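Local coordinates for protein splicing factor U2AF 35 kDa subunit (Homo sapiens, PDB 1JMT) that pairs with the large U2AF subunit and helps select 3' splice sites in pre-mRNA, this piece being its RRM domain, at residues Asp87-Trp92 against Ile98-Ser103; Val73-Arg76 against Asp80-Lys83. The protein carries 1 engineered substitution. All blocks are in the same frame, centred on the assembly; numbering follows the deposited sequence.

Both contacts fasten helix 78-88 to the antiparallel sheet of the RRM domain, at its two ends. Contact 2 joins the helix start to strand 68-75 and comes first along the chain; contact 1 joins the last part of the helix and the Leu-88 to Arg-91 turn to strand 96-102. Their centres lie 12 Å apart, and Leu-102 bridges them by packing on Ala-81 and Glu-82. Contact 2 is buried and has no hydrogen bond, only a phenylalanine ring against the helix. Contact 1, partly buried and larger, at 332 against 136 Å², adds three hydrogen bonds to an apolar base, and its residues also reach a bound peptide.

Contact 1. Residues Asp87-Trp92 against Ile98-Ser103; sequences DLNNRW and IHAELS
Asn-89 grips Ala-100 with both ends of its side-chain amide, from within the type I beta turn that runs from Leu-88 to Arg-91. Asn-89 OD1 accepts the backbone N of Ala-100 at 2.8 Å, with an N-H...O angle of 161°. Asn-89 ND2 donates to the backbone O of Ala-100 at 3.0 Å, a similarly straight bond. The amide thus takes both polar backbone atoms of a single residue, which fixes its flip: OD1 must face the N-H and ND2 the carbonyl. Ala-100 O lies close to the amide plane, yet ND2 stands 50° out of the plane of that carbonyl. The third hydrogen bond is backbone to backbone, from Ile-98 N to Arg-91 O at 3.0 Å.

Apolar packing accompanies these bonds. Ile-98 CG1 stands beside its own backbone N (chi1 -67°) and carries CD1 to Leu-88 CD2 at 3.7 Å. Leu-88 CB meets Ala-100 CB at 3.9 Å, and Leu-88 continues onto Ile-4 and Leu-6 of the central strand. A separate close packing contact brings Ile-98 CB to 3.3 Å from the carbonyl O of Leu-88.

The guanidinium of Arg-91 leads away from the strand, to Glu-46 and Tyr-51 of helix 22-51 and to an acidic side chain of the bound peptide. Trp-92 packs on that peptide too, its ring edge-to-face with an aromatic residue. The chemistry implies a turn locked to the strand by directional bonds, the amide of Asn-89 satisfying both polar backbone atoms of Ala-100 while the Ile-98 to Arg-91 bond secures the backbone beside it.

Contact 2. Residues Val73-Arg76 against Asp80-Lys83; sequences VKFR and DAEK
Phe-75 lays its ring against the first turns of helix 78-88, overlapping the backbone and CB of Ala-81 on one side of the ring axis and the CB of Asp-80 on the other. The two ortho carbons divide the work. Phe-75 CD1 lies 3.7 Å from Ala-81 CA and 3.9 Å from Ala-81 CB, whereas Phe-75 CD2 approaches Asp-80 CB at 4.1 Å. Both helix residues meet the ring obliquely, so the evidence supports plain van der Waals packing. The CB of Phe-75 points toward the helix segment, and chi1 (-72°) sets CG beside the backbone N; chi2, at 94°, then turns the ring so that CD1 and CD2 meet different residues. Phe-75 and Ala-81 form the closest pair of CA atoms, 5.9 Å apart.

Asp-80 contributes its methylene to this contact. Its carboxylate plane is turned 65° from that of the ring, and OD1 and OD2 lie beyond CB as seen from Phe-75. On the strand side, Val-73 CG1 sits 3.7 Å above the ring plane, offset toward the rim, and so covers part of one face.

Around these segments, Ile-4 of the central strand touches both Phe-75 and Ala-81, while Val-54, Met-47 and Tyr-51 add further cover to the ring. Replacing the ring of Phe-75 by an alanine's methyl group would probably open a gap between strand and helix and leave Ala-81 without its aromatic partner.

The contact is part of the hydrophobic core between sheet and helices of the RRM fold. Since no hydrogen bond crosses it, its chemistry implies that attachment of the helix start to this strand rests on shape and burial, consistent with the small side chain of Ala-81, whose CA comes even nearer the ring than its CB.

Contact 1. Residues Asp87-Trp92 against Ile98-Ser103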
loop_
_atom_site.group_PDB
_atom_site.type_symbol
_atom_site.label_atom_id
_atom_site.label_comp_id
_atom_site.label_asym_id
_atom_site.label_seq_id
_atom_site.Cartn_x
_atom_site.Cartn_y
_atom_site.Cartn_z
ATOM N N ASP A 87 5.183 12.221 -3.350
ATOM C CA ASP A 87 5.638 11.338 -4.416
ATOM C C ASP A 87 4.718 10.135 -4.612
ATOM O O ASP A 87 4.406 9.764 -5.747
ATOM C CB ASP A 87 7.069 10.853 -4.150
ATOM C CG ASP A 87 7.641 10.072 -5.322
ATOM O OD1 ASP A 87 7.714 10.643 -6.433
ATOM O OD2 ASP A 87 8.011 8.891 -5.146
ATOM N N LEU A 88 4.281 9.529 -3.512
ATOM C CA LEU A 88 3.409 8.355 -3.592
ATOM C C LEU A 88 2.088 8.655 -4.277
ATOM O O LEU A 88 1.505 7.786 -4.931
ATOM C CB LEU A 88 3.156 7.781 -2.194
ATOM C CG LEU A 88 4.346 6.999 -1.627
ATOM C CD1 LEU A 88 4.222 6.862 -0.122
ATOM C CD2 LEU A 88 4.415 5.637 -2.297
ATOM N N ASN A 89 1.600 9.879 -4.122
ATOM C CA ASN A 89 0.354 10.237 -4.761
ATOM C C ASN A 89 0.520 10.386 -6.274
ATOM O O ASN A 89 -0.463 10.540 -6.998
ATOM C CB ASN A 89 -0.233 11.506 -4.135
ATOM C CG ASN A 89 -1.091 11.198 -2.922
ATOM O OD1 ASN A 89 -1.931 10.305 -2.969
ATOM N ND2 ASN A 89 -0.889 11.934 -1.836
ATOM N N ASN A 90 1.769 10.331 -6.738
ATOM C CA ASN A 90 2.087 10.396 -8.163
ATOM C C ASN A 90 2.519 9.018 -8.680
ATOM O O ASN A 90 3.157 8.919 -9.732
ATOM C CB ASN A 90 3.221 11.394 -8.433
ATOM C CG ASN A 90 2.804 12.830 -8.195
ATOM O OD1 ASN A 90 1.689 13.218 -8.526
ATOM N ND2 ASN A 90 3.703 13.630 -7.630
ATOM N N ARG A 91 2.184 7.956 -7.948
ATOM C CA ARG A 91 2.581 6.613 -8.377
ATOM C C ARG A 91 1.447 5.597 -8.429
ATOM O O ARG A 91 0.393 5.772 -7.809
ATOM C CB ARG A 91 3.682 6.061 -7.462
ATOM C CG ARG A 91 4.939 6.903 -7.399
ATOM C CD ARG A 91 5.967 6.309 -6.425
ATOM N NE ARG A 91 6.503 5.030 -6.887
ATOM C CZ ARG A 91 7.386 4.303 -6.213
ATOM N NH1 ARG A 91 7.837 4.721 -5.036
ATOM N NH2 ARG A 91 7.825 3.157 -6.720
ATOM N N TRP A 92 1.683 4.527 -9.182
ATOM C CA TRP A 92 0.721 3.443 -9.302
ATOM C C TRP A 92 1.195 2.329 -8.381
ATOM O O TRP A 92 2.351 2.290 -7.968
ATOM C CB TRP A 92 0.696 2.862 -10.723
ATOM C CG TRP A 92 0.397 3.810 -11.841
ATOM C CD1 TRP A 92 1.246 4.180 -12.845
ATOM C CD2 TRP A 92 -0.868 4.413 -12.144
ATOM N NE1 TRP A 92 0.588 4.966 -13.759
ATOM C CE2 TRP A 92 -0.710 5.131 -13.353
ATOM C CE3 TRP A 92 -2.115 4.423 -11.508
ATOM C CZ2 TRP A 92 -1.760 5.841 -13.951
ATOM C CZ3 TRP A 92 -3.163 5.131 -12.102
ATOM C CH2 TRP A 92 -2.972 5.834 -13.312
ATOM N N ILE A 98 -2.081 5.230 -6.187
ATOM C CA ILE A 98 -1.972 5.191 -4.733
ATOM C C ILE A 98 -2.699 6.397 -4.170
ATOM O O ILE A 98 -2.726 7.457 -4.796
ATOM C CB ILE A 98 -0.510 5.282 -4.266
ATOM C CG1 ILE A 98 0.246 4.024 -4.693
ATOM C CG2 ILE A 98 -0.458 5.497 -2.739
ATOM C CD1 ILE A 98 1.742 4.059 -4.393
ATOM N N HIS A 99 -3.300 6.228 -2.998
ATOM C CA HIS A 99 -3.989 7.323 -2.311
ATOM C C HIS A 99 -3.245 7.475 -0.986
ATOM O O HIS A 99 -3.539 6.774 -0.017
ATOM C CB HIS A 99 -5.456 6.961 -2.066
ATOM C CG HIS A 99 -6.312 7.037 -3.293
ATOM N ND1 HIS A 99 -6.892 8.213 -3.726
ATOM C CD2 HIS A 99 -6.676 6.090 -4.187
ATOM C CE1 HIS A 99 -7.578 7.982 -4.829
ATOM N NE2 HIS A 99 -7.465 6.701 -5.131
ATOM N N ALA A 100 -2.253 8.362 -0.972
ATOM C CA ALA A 100 -1.428 8.594 0.206
ATOM C C ALA A 100 -1.935 9.794 0.985
ATOM O O ALA A 100 -2.524 10.711 0.418
ATOM C CB ALA A 100 0.011 8.807 -0.200
ATOM N N GLU A 101 -1.666 9.801 2.284
ATOM C CA GLU A 101 -2.157 10.870 3.134
ATOM C C GLU A 101 -1.460 10.892 4.494
ATOM O O GLU A 101 -1.263 9.851 5.117
ATOM C CB GLU A 101 -3.661 10.642 3.292
ATOM C CG GLU A 101 -4.406 11.467 4.297
ATOM C CD GLU A 101 -5.862 11.030 4.376
ATOM O OE1 GLU A 101 -6.552 11.078 3.335
ATOM O OE2 GLU A 101 -6.313 10.626 5.466
ATOM N N LEU A 102 -1.060 12.076 4.944
ATOM C CA LEU A 102 -0.442 12.194 6.258
ATOM C C LEU A 102 -1.541 11.825 7.246
ATOM O O LEU A 102 -2.660 12.315 7.129
ATOM C CB LEU A 102 0.005 13.627 6.523
ATOM C CG LEU A 102 1.395 14.062 6.070
ATOM C CD1 LEU A 102 1.502 15.581 6.140
ATOM C CD2 LEU A 102 2.447 13.409 6.953
ATOM N N SER A 103 -1.238 10.955 8.203
ATOM C CA SER A 103 -2.244 10.558 9.178
ATOM C C SER A 103 -1.872 11.051 10.568
ATOM O O SER A 103 -1.001 10.484 11.229
ATOM C CB SER A 103 -2.422 9.035 9.185
ATOM O OG SER A 103 -1.192 8.374 9.401
#

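Contact 2. Residues Val73-Arg76 against Asp80-Lys83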
loop_
_atom_site.group_PDB
_atom_site.type_symbol
_atom_site.label_atom_id
_atom_site.label_comp_id
_atom_site.label_asym_id
_atom_site.label_seq_id
_atom_site.Cartn_x
_atom_site.Cartn_y
_atom_site.Cartn_z
ATOM N N VAL A 73 2.658 3.774 7.768
ATOM C CA VAL A 73 4.106 3.773 7.857
ATOM C C VAL A 73 4.555 4.957 8.697
ATOM O O VAL A 73 4.263 6.102 8.370
ATOM C CB VAL A 73 4.742 3.896 6.460
ATOM C CG1 VAL A 73 6.264 3.813 6.563
ATOM C CG2 VAL A 73 4.189 2.820 5.548
ATOM N N LYS A 74 5.253 4.684 9.789
ATOM C CA LYS A 74 5.731 5.764 10.634
ATOM C C LYS A 74 7.210 5.936 10.332
ATOM O O LYS A 74 8.022 5.060 10.642
ATOM C CB LYS A 74 5.524 5.429 12.119
ATOM C CG LYS A 74 5.879 6.583 13.064
ATOM C CD LYS A 74 5.701 6.175 14.516
ATOM C CE LYS A 74 5.860 7.358 15.453
ATOM N NZ LYS A 74 5.572 6.970 16.865
ATOM N N PHE A 75 7.545 7.047 9.686
ATOM C CA PHE A 75 8.928 7.333 9.352
ATOM C C PHE A 75 9.596 7.976 10.557
ATOM O O PHE A 75 8.945 8.652 11.358
ATOM C CB PHE A 75 9.022 8.285 8.155
ATOM C CG PHE A 75 8.644 7.655 6.839
ATOM C CD1 PHE A 75 7.344 7.759 6.347
ATOM C CD2 PHE A 75 9.587 6.946 6.098
ATOM C CE1 PHE A 75 6.993 7.163 5.129
ATOM C CE2 PHE A 75 9.243 6.347 4.881
ATOM C CZ PHE A 75 7.943 6.458 4.400
ATOM N N ARG A 76 10.898 7.760 10.686
ATOM C CA ARG A 76 11.641 8.340 11.791
ATOM C C ARG A 76 11.651 9.862 11.656
ATOM O O ARG A 76 11.679 10.582 12.651
ATOM C CB ARG A 76 13.071 7.808 11.789
ATOM C CG ARG A 76 13.929 8.350 12.911
ATOM C CD ARG A 76 15.252 7.611 12.986
ATOM N NE ARG A 76 16.073 8.085 14.093
ATOM C CZ ARG A 76 17.199 7.503 14.488
ATOM N NH1 ARG A 76 17.641 6.418 13.865
ATOM N NH2 ARG A 76 17.883 8.008 15.507
ATOM N N ASP A 80 10.668 13.029 5.779
ATOM C CA ASP A 80 10.523 11.902 4.868
ATOM C C ASP A 80 9.056 11.588 4.626
ATOM O O ASP A 80 8.648 11.323 3.498
ATOM C CB ASP A 80 11.230 10.665 5.424
ATOM C CG ASP A 80 12.738 10.841 5.501
ATOM O OD1 ASP A 80 13.307 11.475 4.587
ATOM O OD2 ASP A 80 13.356 10.331 6.464
ATOM N N ALA A 81 8.267 11.630 5.694
ATOM C CA ALA A 81 6.841 11.352 5.609
ATOM C C ALA A 81 6.133 12.310 4.653
ATOM O O ALA A 81 5.403 11.879 3.767
ATOM C CB ALA A 81 6.210 11.438 6.986
ATOM N N GLU A 82 6.354 13.607 4.836
ATOM C CA GLU A 82 5.718 14.613 3.998
ATOM C C GLU A 82 6.109 14.473 2.535
ATOM O O GLU A 82 5.292 14.709 1.646
ATOM C CB GLU A 82 6.062 16.018 4.503
ATOM C CG GLU A 82 5.587 16.280 5.924
ATOM C CD GLU A 82 5.916 17.680 6.413
ATOM O OE1 GLU A 82 7.097 18.080 6.320
ATOM O OE2 GLU A 82 4.995 18.376 6.895
ATOM N N LYS A 83 7.355 14.091 2.282
ATOM C CA LYS A 83 7.808 13.918 0.910
ATOM C C LYS A 83 7.296 12.614 0.311
ATOM O O LYS A 83 7.049 12.532 -0.895
ATOM C CB LYS A 83 9.333 13.957 0.843
ATOM C CG LYS A 83 9.917 15.358 0.993
ATOM C CD LYS A 83 11.436 15.326 0.919
ATOM C CE LYS A 83 12.029 16.707 1.129
ATOM N NZ LYS A 83 13.518 16.672 1.158
#